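Local coordinates for protein anthranilate-CoA ligase (Stigmatella aurantiaca, PDB 4WV3) that belongs to the ANL superfamily of AMP-binding enzymes and carries 5'-O-[(S)-[(2-aminobenzoyl)oxy](hydroxy)phosphoryl]adenosine in its ligand pocket, at residues D333-S338 with Y406-G411; G364-R369 with D397-D402. One frame throughout, in Å; residues are numbered along the deposited sequence.

Contacts 1 and 2 both reach one antiparallel sheet beside the adenosine half of 3UK, their centres about 11 Å apart. Strand 392-401 supplies most of segment 397-402 of contact 2 and is the sheet neighbour of strand 407-412, which holds most of segment 406-411 of contact 1; Ala410 N and Lys398 O, 2.8 Å apart, form a probable hydrogen bond between them. Away from the ligand, Arg335 NH1 of contact 1 makes a salt bridge to Asp402 OD2 at 2.8 Å. At the ligand, His409 of contact 1 meets the adenine, while Asp397 of contact 2 takes the ribose hydroxyls. His409 CD2 packs 3.3 Å from Tyr399 CE1, and both residues, with Asp397, line the pocket.

Contact 1: residues D333-S338 with Y406-G411; sequences DIRPGS and YYWHAG. With 3UK (5'-O-[(S)-[(2-aminobenzoyl)oxy](hydroxy)phosphoryl]adenosine), chain C.
Asp333, Arg335 and Ser338 pack on Tyr406 and Trp408, where the loop between strands 325-328 and 341-342 meets the beginning of strand 407-412. The contact thus joins the large mixed sheet to the small antiparallel sheet of this ANL-family protein. Its loop side is a type II beta turn from Arg335 to Ser338, with Gly337 at the position of positive phi (103°). Arg335 O accepts from two donors, Ser338 N at 3.0 Å and Ser338 OG; the N-H bond closes the turn and the OG bond fixes the rotation of the serine hydroxyl. Ser338 CB lies over one face of the Trp408 indole, 3.7 Å from the centroid of the five-membered ring in a CH-pi contact, and the Gly337 carbonyl carbon covers the same ring system. The indole NE1 is hydrogen-bonded to Asp402 OD2.

Arg335 crosses Tyr406 at about a right angle. With CG anti to the backbone N (chi1 174°), CD comes over the phenol face in a CH-pi contact, 3.8 Å from the ring centroid; the bend at chi3 then lays the guanidinium across that face, its plane 24° from the ring's, while NH1 makes salt bridges to Asp402 and Asp404. The phenol is fixed at its far end as well: Tyr406 OH donates to Asp333 OD1 at 2.6 Å, the acceptor lying in the ring plane and using its syn lone pair. Asp333 OD2 has a second partner in Lys341, which also makes a cation-pi contact with Tyr406.

Farther along the strand, His409 sets one ring face against the adenine of 3UK, with ND1 3.2 Å from C17. Nearby, one water ties turn to strand, donating to Gly337 O at 3.0 Å and accepting from His409 N at 3.1 Å.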
loop_
_atom_site.group_PDB
_atom_site.type_symbol
_atom_site.label_atom_id
_atom_site.label_comp_id
_atom_site.label_asym_id
_atom_site.label_seq_id
_atom_site.Cartn_x
_atom_site.Cartn_y
_atom_site.Cartn_z
ATOM N N ASP A 333 11.283 -19.255 4.390
ATOM C CA ASP A 333 10.084 -19.794 5.026
ATOM C C ASP A 333 8.809 -19.192 4.441
ATOM O O ASP A 333 8.449 -18.055 4.748
ATOM C CB ASP A 333 10.136 -19.566 6.540
ATOM C CG ASP A 333 9.028 -20.291 7.279
ATOM O OD1 ASP A 333 8.441 -21.231 6.703
ATOM O OD2 ASP A 333 8.747 -19.925 8.441
ATOM N N ILE A 334 8.131 -19.965 3.597
ATOM C CA ILE A 334 6.898 -19.517 2.960
ATOM C C ILE A 334 5.773 -20.529 3.129
ATOM O O ILE A 334 5.933 -21.707 2.807
ATOM C CB ILE A 334 7.092 -19.282 1.446
ATOM C CG1 ILE A 334 8.117 -18.177 1.197
ATOM C CG2 ILE A 334 5.767 -18.931 0.783
ATOM C CD1 ILE A 334 8.340 -17.876 -0.263
ATOM N N ARG A 335 4.637 -20.069 3.640
ATOM C CA ARG A 335 3.418 -20.866 3.617
ATOM C C ARG A 335 2.371 -20.156 2.767
ATOM O O ARG A 335 1.785 -19.162 3.199
ATOM C CB ARG A 335 2.892 -21.124 5.029
ATOM C CG ARG A 335 1.548 -21.838 5.059
ATOM C CD ARG A 335 1.374 -22.648 6.331
ATOM N NE ARG A 335 2.358 -23.724 6.423
ATOM C CZ ARG A 335 2.359 -24.659 7.368
ATOM N NH1 ARG A 335 1.423 -24.656 8.307
ATOM N NH2 ARG A 335 3.293 -25.599 7.372
ATOM N N PRO A 336 2.148 -20.660 1.542
ATOM C CA PRO A 336 1.239 -20.062 0.557
ATOM C C PRO A 336 -0.169 -19.838 1.105
ATOM O O PRO A 336 -0.810 -20.778 1.577
ATOM C CB PRO A 336 1.211 -21.105 -0.564
ATOM C CG PRO A 336 2.522 -21.804 -0.453
ATOM C CD PRO A 336 2.812 -21.866 1.018
ATOM N N GLY A 337 -0.635 -18.595 1.046
ATOM C CA GLY A 337 -1.965 -18.253 1.512
ATOM C C GLY A 337 -1.965 -17.575 2.868
ATOM O O GLY A 337 -2.961 -16.972 3.268
ATOM N N SER A 338 -0.844 -17.671 3.577
ATOM C CA SER A 338 -0.739 -17.102 4.916
ATOM C C SER A 338 0.071 -15.811 4.921
ATOM O O SER A 338 0.749 -15.486 3.947
ATOM C CB SER A 338 -0.102 -18.108 5.876
ATOM O OG SER A 338 1.267 -18.304 5.565
ATOM N N TYR A 406 1.669 -20.301 11.814
ATOM C CA TYR A 406 1.457 -19.399 10.684
ATOM C C TYR A 406 0.167 -18.594 10.815
ATOM O O TYR A 406 -0.875 -19.125 11.202
ATOM C CB TYR A 406 1.472 -20.175 9.365
ATOM C CG TYR A 406 2.824 -20.751 9.017
ATOM C CD1 TYR A 406 3.176 -22.035 9.412
ATOM C CD2 TYR A 406 3.752 -20.010 8.297
ATOM C CE1 TYR A 406 4.413 -22.567 9.095
ATOM C CE2 TYR A 406 4.992 -20.532 7.976
ATOM C CZ TYR A 406 5.316 -21.811 8.378
ATOM O OH TYR A 406 6.548 -22.336 8.061
ATOM N N TYR A 407 0.247 -17.308 10.484
ATOM C CA TYR A 407 -0.890 -16.402 10.598
ATOM C C TYR A 407 -1.726 -16.360 9.323
ATOM O O TYR A 407 -1.209 -16.104 8.237
ATOM C CB TYR A 407 -0.409 -14.992 10.947
ATOM C CG TYR A 407 -0.063 -14.806 12.405
ATOM C CD1 TYR A 407 1.074 -15.390 12.950
ATOM C CD2 TYR A 407 -0.870 -14.042 13.237
ATOM C CE1 TYR A 407 1.393 -15.220 14.284
ATOM C CE2 TYR A 407 -0.559 -13.866 14.571
ATOM C CZ TYR A 407 0.573 -14.457 15.089
ATOM O OH TYR A 407 0.886 -14.284 16.418
ATOM N N TRP A 408 -3.025 -16.606 9.466
ATOM C CA TRP A 408 -3.939 -16.576 8.330
ATOM C C TRP A 408 -4.978 -15.472 8.479
ATOM O O TRP A 408 -5.646 -15.365 9.508
ATOM C CB TRP A 408 -4.631 -17.927 8.160
ATOM C CG TRP A 408 -3.713 -19.014 7.705
ATOM C CD1 TRP A 408 -2.787 -19.671 8.458
ATOM C CD2 TRP A 408 -3.633 -19.577 6.389
ATOM N NE1 TRP A 408 -2.132 -20.605 7.695
ATOM C CE2 TRP A 408 -2.633 -20.569 6.420
ATOM C CE3 TRP A 408 -4.309 -19.338 5.189
ATOM C CZ2 TRP A 408 -2.293 -21.322 5.299
ATOM C CZ3 TRP A 408 -3.969 -20.085 4.075
ATOM C CH2 TRP A 408 -2.969 -21.065 4.138
ATOM N N HIS A 409 -5.107 -14.652 7.442
ATOM C CA HIS A 409 -6.040 -13.534 7.455
ATOM C C HIS A 409 -7.470 -14.014 7.245
ATOM O O HIS A 409 -7.813 -14.511 6.173
ATOM C CB HIS A 409 -5.670 -12.531 6.363
ATOM C CG HIS A 409 -6.424 -11.240 6.446
ATOM N ND1 HIS A 409 -6.835 -10.546 5.329
ATOM C CD2 HIS A 409 -6.831 -10.513 7.513
ATOM C CE1 HIS A 409 -7.465 -9.447 5.703
ATOM N NE2 HIS A 409 -7.475 -9.403 7.023
ATOM N N ALA A 410 -8.301 -13.869 8.271
ATOM C CA ALA A 410 -9.711 -14.215 8.154
ATOM C C ALA A 410 -10.438 -13.128 7.373
ATOM O O ALA A 410 -11.465 -13.379 6.743
ATOM C CB ALA A 410 -10.333 -14.391 9.529
ATOM N N GLY A 411 -9.887 -11.920 7.416
ATOM C CA GLY A 411 -10.467 -10.785 6.723
ATOM C C GLY A 411 -10.601 -9.590 7.641
ATOM O O GLY A 411 -10.319 -9.686 8.836
HETATM C C10 3UK C . -5.026 -5.212 4.770
HETATM C C15 3UK C . -3.661 -7.228 4.235
HETATM C C17 3UK C . -4.008 -9.561 4.305
HETATM C C21 3UK C . -5.194 -5.358 6.257
HETATM C C26 3UK C . -0.034 -1.870 3.532
HETATM C C28 3UK C . 1.754 -3.453 3.180
HETATM O O01 3UK C . -2.307 -1.952 2.719
HETATM C C02 3UK C . -1.564 -1.505 3.565
HETATM O O03 3UK C . -1.968 -0.385 4.342
HETATM P P04 3UK C . -3.471 0.136 4.317
HETATM O O05 3UK C . -3.579 1.393 5.236
HETATM O O06 3UK C . -4.502 -0.967 4.862
HETATM C C07 3UK C . -4.040 -1.989 5.760
HETATM C C08 3UK C . -5.037 -3.111 5.744
HETATM O O09 3UK C . -4.955 -3.820 4.487
HETATM N N11 3UK C . -3.832 -5.858 4.332
HETATM C C12 3UK C . -2.683 -5.234 3.932
HETATM N N13 3UK C . -1.777 -6.189 3.583
HETATM C C14 3UK C . -2.359 -7.434 3.762
HETATM N N16 3UK C . -4.460 -8.294 4.497
HETATM N N18 3UK C . -2.787 -9.823 3.859
HETATM C C19 3UK C . -1.937 -8.823 3.576
HETATM N N20 3UK C . -0.631 -9.113 3.098
HETATM O O22 3UK C . -6.563 -5.538 6.567
HETATM C C23 3UK C . -4.722 -4.093 6.798
HETATM O O24 3UK C . -5.440 -3.777 8.007
HETATM O O25 3UK C . -3.845 0.542 2.902
HETATM C C27 3UK C . 0.373 -3.140 3.202
HETATM C C29 3UK C . 2.729 -2.449 3.503
HETATM C C30 3UK C . 2.322 -1.180 3.836
HETATM C C31 3UK C . 0.941 -0.864 3.855
HETATM N N32 3UK C . 0.507 0.487 4.208
HETATM O O HOH W 1 -3.376 -14.424 4.891
#

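Contact 2: residues G364-R369 with D397-D402; sequences GNVLLR and DKYFVD. With 3UK (5'-O-[(S)-[(2-aminobenzoyl)oxy](hydroxy)phosphoryl]adenosine), chain C.
Asn365 and Lys398 lie side by side and point the same way from a short antiparallel pairing in the small beta sheet of this ANL-family protein. They form a non-hydrogen-bonded pair next to the hydrogen-bonded pair Gly364-Tyr399, whose two bonds are nearly straight: Gly364 N to Tyr399 O is 2.9 Å and Tyr399 N to Gly364 O 3.0 Å. The axes of strand segments 364-369 and 397-401 run at 102° to each other, and the bridges between them are limited to these two pairs; one further bond, Val366 N to Asp397 O at 3.1 Å, is more bent (148°).

Bends at chi2 and chi4 fold the Lys398 chain past Gly364 O and return NZ toward the Asn365 amide. Lys398 NZ donates to Asn365 OD1 at 2.6 Å from above the amide, 39° out of the carbonyl plane. The other end of that amide, ND2, is bonded to Val351 O, so both ends of the group have a partner.

Val366 and Tyr399 meet on the other side of the sheet. The valine reaches across with CG2, the methyl anti to its carbonyl carbon, which approaches Tyr399 CD1 obliquely at 3.4 Å. The phenol runs on toward the adenine of 3UK, and its hydroxyl bonds to Ser339.

Asp397, whose CB also packs against the Val366 methyl, directs its carboxylate at the ribose, an arrangement in keeping with nucleotide binding in this superfamily. Thr395 OG1 is a second partner of OD2, and His409 NE2 one of OD1. 3UK O22 meets Asp397 OD1 at a modelled separation too short to be relied on, and 3UK O24 donates to Asp397 OD2 at 2.6 Å.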
loop_
_atom_site.group_PDB
_atom_site.type_symbol
_atom_site.label_atom_id
_atom_site.label_comp_id
_atom_site.label_asym_id
_atom_site.label_seq_id
_atom_site.Cartn_x
_atom_site.Cartn_y
_atom_site.Cartn_z
ATOM N N GLY A 364 -9.185 -14.156 16.273
ATOM C CA GLY A 364 -9.127 -13.055 17.215
ATOM C C GLY A 364 -8.752 -11.752 16.538
ATOM O O GLY A 364 -8.337 -11.741 15.378
ATOM N N ASN A 365 -8.904 -10.648 17.262
ATOM C CA ASN A 365 -8.532 -9.340 16.740
ATOM C C ASN A 365 -7.028 -9.109 16.849
ATOM O O ASN A 365 -6.403 -9.495 17.836
ATOM C CB ASN A 365 -9.294 -8.233 17.471
ATOM C CG ASN A 365 -10.798 -8.396 17.367
ATOM O OD1 ASN A 365 -11.413 -7.974 16.387
ATOM N ND2 ASN A 365 -11.397 -9.011 18.379
ATOM N N VAL A 366 -6.453 -8.477 15.833
ATOM C CA VAL A 366 -5.012 -8.257 15.789
ATOM C C VAL A 366 -4.581 -7.015 16.561
ATOM O O VAL A 366 -5.020 -5.904 16.267
ATOM C CB VAL A 366 -4.505 -8.140 14.341
ATOM C CG1 VAL A 366 -3.042 -7.726 14.322
ATOM C CG2 VAL A 366 -4.699 -9.451 13.614
ATOM N N LEU A 367 -3.717 -7.215 17.550
ATOM C CA LEU A 367 -3.091 -6.107 18.259
ATOM C C LEU A 367 -1.591 -6.099 17.984
ATOM O O LEU A 367 -0.895 -7.083 18.236
ATOM C CB LEU A 367 -3.366 -6.191 19.761
ATOM C CG LEU A 367 -4.766 -5.759 20.204
ATOM C CD1 LEU A 367 -4.939 -5.932 21.704
ATOM C CD2 LEU A 367 -5.029 -4.318 19.794
ATOM N N LEU A 368 -1.103 -4.982 17.457
ATOM C CA LEU A 368 0.295 -4.865 17.064
ATOM C C LEU A 368 1.085 -3.972 18.015
ATOM O O LEU A 368 0.648 -2.875 18.363
ATOM C CB LEU A 368 0.397 -4.325 15.636
ATOM C CG LEU A 368 1.784 -3.901 15.153
ATOM C CD1 LEU A 368 2.741 -5.085 15.135
ATOM C CD2 LEU A 368 1.693 -3.254 13.780
ATOM N N ARG A 369 2.250 -4.455 18.432
ATOM C CA ARG A 369 3.155 -3.675 19.264
ATOM C C ARG A 369 4.362 -3.262 18.430
ATOM O O ARG A 369 5.140 -4.108 17.991
ATOM C CB ARG A 369 3.589 -4.493 20.478
ATOM C CG ARG A 369 4.422 -3.733 21.492
ATOM C CD ARG A 369 4.595 -4.560 22.754
ATOM N NE ARG A 369 5.329 -3.845 23.792
ATOM C CZ ARG A 369 5.457 -4.275 25.043
ATOM N NH1 ARG A 369 4.892 -5.416 25.413
ATOM N NH2 ARG A 369 6.144 -3.562 25.924
ATOM N N ASP A 397 -8.275 -6.154 11.917
ATOM C CA ASP A 397 -8.197 -7.412 11.184
ATOM C C ASP A 397 -8.499 -8.615 12.069
ATOM O O ASP A 397 -8.212 -8.610 13.266
ATOM C CB ASP A 397 -6.810 -7.581 10.559
ATOM C CG ASP A 397 -6.563 -6.612 9.425
ATOM O OD1 ASP A 397 -7.409 -6.541 8.508
ATOM O OD2 ASP A 397 -5.527 -5.916 9.453
ATOM N N LYS A 398 -9.082 -9.644 11.465
ATOM C CA LYS A 398 -9.289 -10.918 12.140
ATOM C C LYS A 398 -8.267 -11.932 11.635
ATOM O O LYS A 398 -8.117 -12.128 10.430
ATOM C CB LYS A 398 -10.710 -11.432 11.904
ATOM C CG LYS A 398 -11.769 -10.789 12.792
ATOM C CD LYS A 398 -11.563 -11.162 14.253
ATOM C CE LYS A 398 -12.801 -10.863 15.090
ATOM N NZ LYS A 398 -13.148 -9.417 15.089
ATOM N N TYR A 399 -7.561 -12.566 12.565
ATOM C CA TYR A 399 -6.529 -13.537 12.220
ATOM C C TYR A 399 -6.642 -14.785 13.083
ATOM O O TYR A 399 -7.233 -14.757 14.163
ATOM C CB TYR A 399 -5.139 -12.926 12.412
ATOM C CG TYR A 399 -4.490 -12.403 11.150
ATOM C CD1 TYR A 399 -4.801 -11.145 10.653
ATOM C CD2 TYR A 399 -3.548 -13.161 10.465
ATOM C CE1 TYR A 399 -4.203 -10.658 9.508
ATOM C CE2 TYR A 399 -2.946 -12.684 9.315
ATOM C CZ TYR A 399 -3.279 -11.431 8.842
ATOM O OH TYR A 399 -2.687 -10.944 7.700
ATOM N N PHE A 400 -6.075 -15.884 12.596
ATOM C CA PHE A 400 -5.895 -17.076 13.413
ATOM C C PHE A 400 -4.546 -17.711 13.100
ATOM O O PHE A 400 -3.984 -17.495 12.025
ATOM C CB PHE A 400 -7.046 -18.075 13.231
ATOM C CG PHE A 400 -7.095 -18.718 11.872
ATOM C CD1 PHE A 400 -6.451 -19.924 11.637
ATOM C CD2 PHE A 400 -7.802 -18.129 10.838
ATOM C CE1 PHE A 400 -6.500 -20.522 10.392
ATOM C CE2 PHE A 400 -7.856 -18.724 9.589
ATOM C CZ PHE A 400 -7.205 -19.924 9.368
ATOM N N VAL A 401 -4.023 -18.485 14.044
ATOM C CA VAL A 401 -2.686 -19.046 13.907
ATOM C C VAL A 401 -2.716 -20.550 13.652
ATOM O O VAL A 401 -3.474 -21.283 14.287
ATOM C CB VAL A 401 -1.830 -18.751 15.155
ATOM C CG1 VAL A 401 -0.401 -19.223 14.949
ATOM C CG2 VAL A 401 -1.854 -17.265 15.470
ATOM N N ASP A 402 -1.884 -20.997 12.716
ATOM C CA ASP A 402 -1.725 -22.416 12.418
ATOM C C ASP A 402 -1.237 -23.210 13.621
ATOM O O ASP A 402 -0.867 -22.644 14.651
ATOM C CB ASP A 402 -0.726 -22.604 11.274
ATOM C CG ASP A 402 -1.390 -22.620 9.919
ATOM O OD1 ASP A 402 -2.608 -22.348 9.853
ATOM O OD2 ASP A 402 -0.695 -22.898 8.920
HETATM C C10 3UK C . -5.026 -5.212 4.770
HETATM C C15 3UK C . -3.661 -7.228 4.235
HETATM C C17 3UK C . -4.008 -9.561 4.305
HETATM C C21 3UK C . -5.194 -5.358 6.257
HETATM C C26 3UK C . -0.034 -1.870 3.532
HETATM C C28 3UK C . 1.754 -3.453 3.180
HETATM O O01 3UK C . -2.307 -1.952 2.719
HETATM C C02 3UK C . -1.564 -1.505 3.565
HETATM O O03 3UK C . -1.968 -0.385 4.342
HETATM P P04 3UK C . -3.471 0.136 4.317
HETATM O O05 3UK C . -3.579 1.393 5.236
HETATM O O06 3UK C . -4.502 -0.967 4.862
HETATM C C07 3UK C . -4.040 -1.989 5.760
HETATM C C08 3UK C . -5.037 -3.111 5.744
HETATM O O09 3UK C . -4.955 -3.820 4.487
HETATM N N11 3UK C . -3.832 -5.858 4.332
HETATM C C12 3UK C . -2.683 -5.234 3.932
HETATM N N13 3UK C . -1.777 -6.189 3.583
HETATM C C14 3UK C . -2.359 -7.434 3.762
HETATM N N16 3UK C . -4.460 -8.294 4.497
HETATM N N18 3UK C . -2.787 -9.823 3.859
HETATM C C19 3UK C . -1.937 -8.823 3.576
HETATM N N20 3UK C . -0.631 -9.113 3.098
HETATM O O22 3UK C . -6.563 -5.538 6.567
HETATM C C23 3UK C . -4.722 -4.093 6.798
HETATM O O24 3UK C . -5.440 -3.777 8.007
HETATM O O25 3UK C . -3.845 0.542 2.902
HETATM C C27 3UK C . 0.373 -3.140 3.202
HETATM C C29 3UK C . 2.729 -2.449 3.503
HETATM C C30 3UK C . 2.322 -1.180 3.836
HETATM C C31 3UK C . 0.941 -0.864 3.855
HETATM N N32 3UK C . 0.507 0.487 4.208
#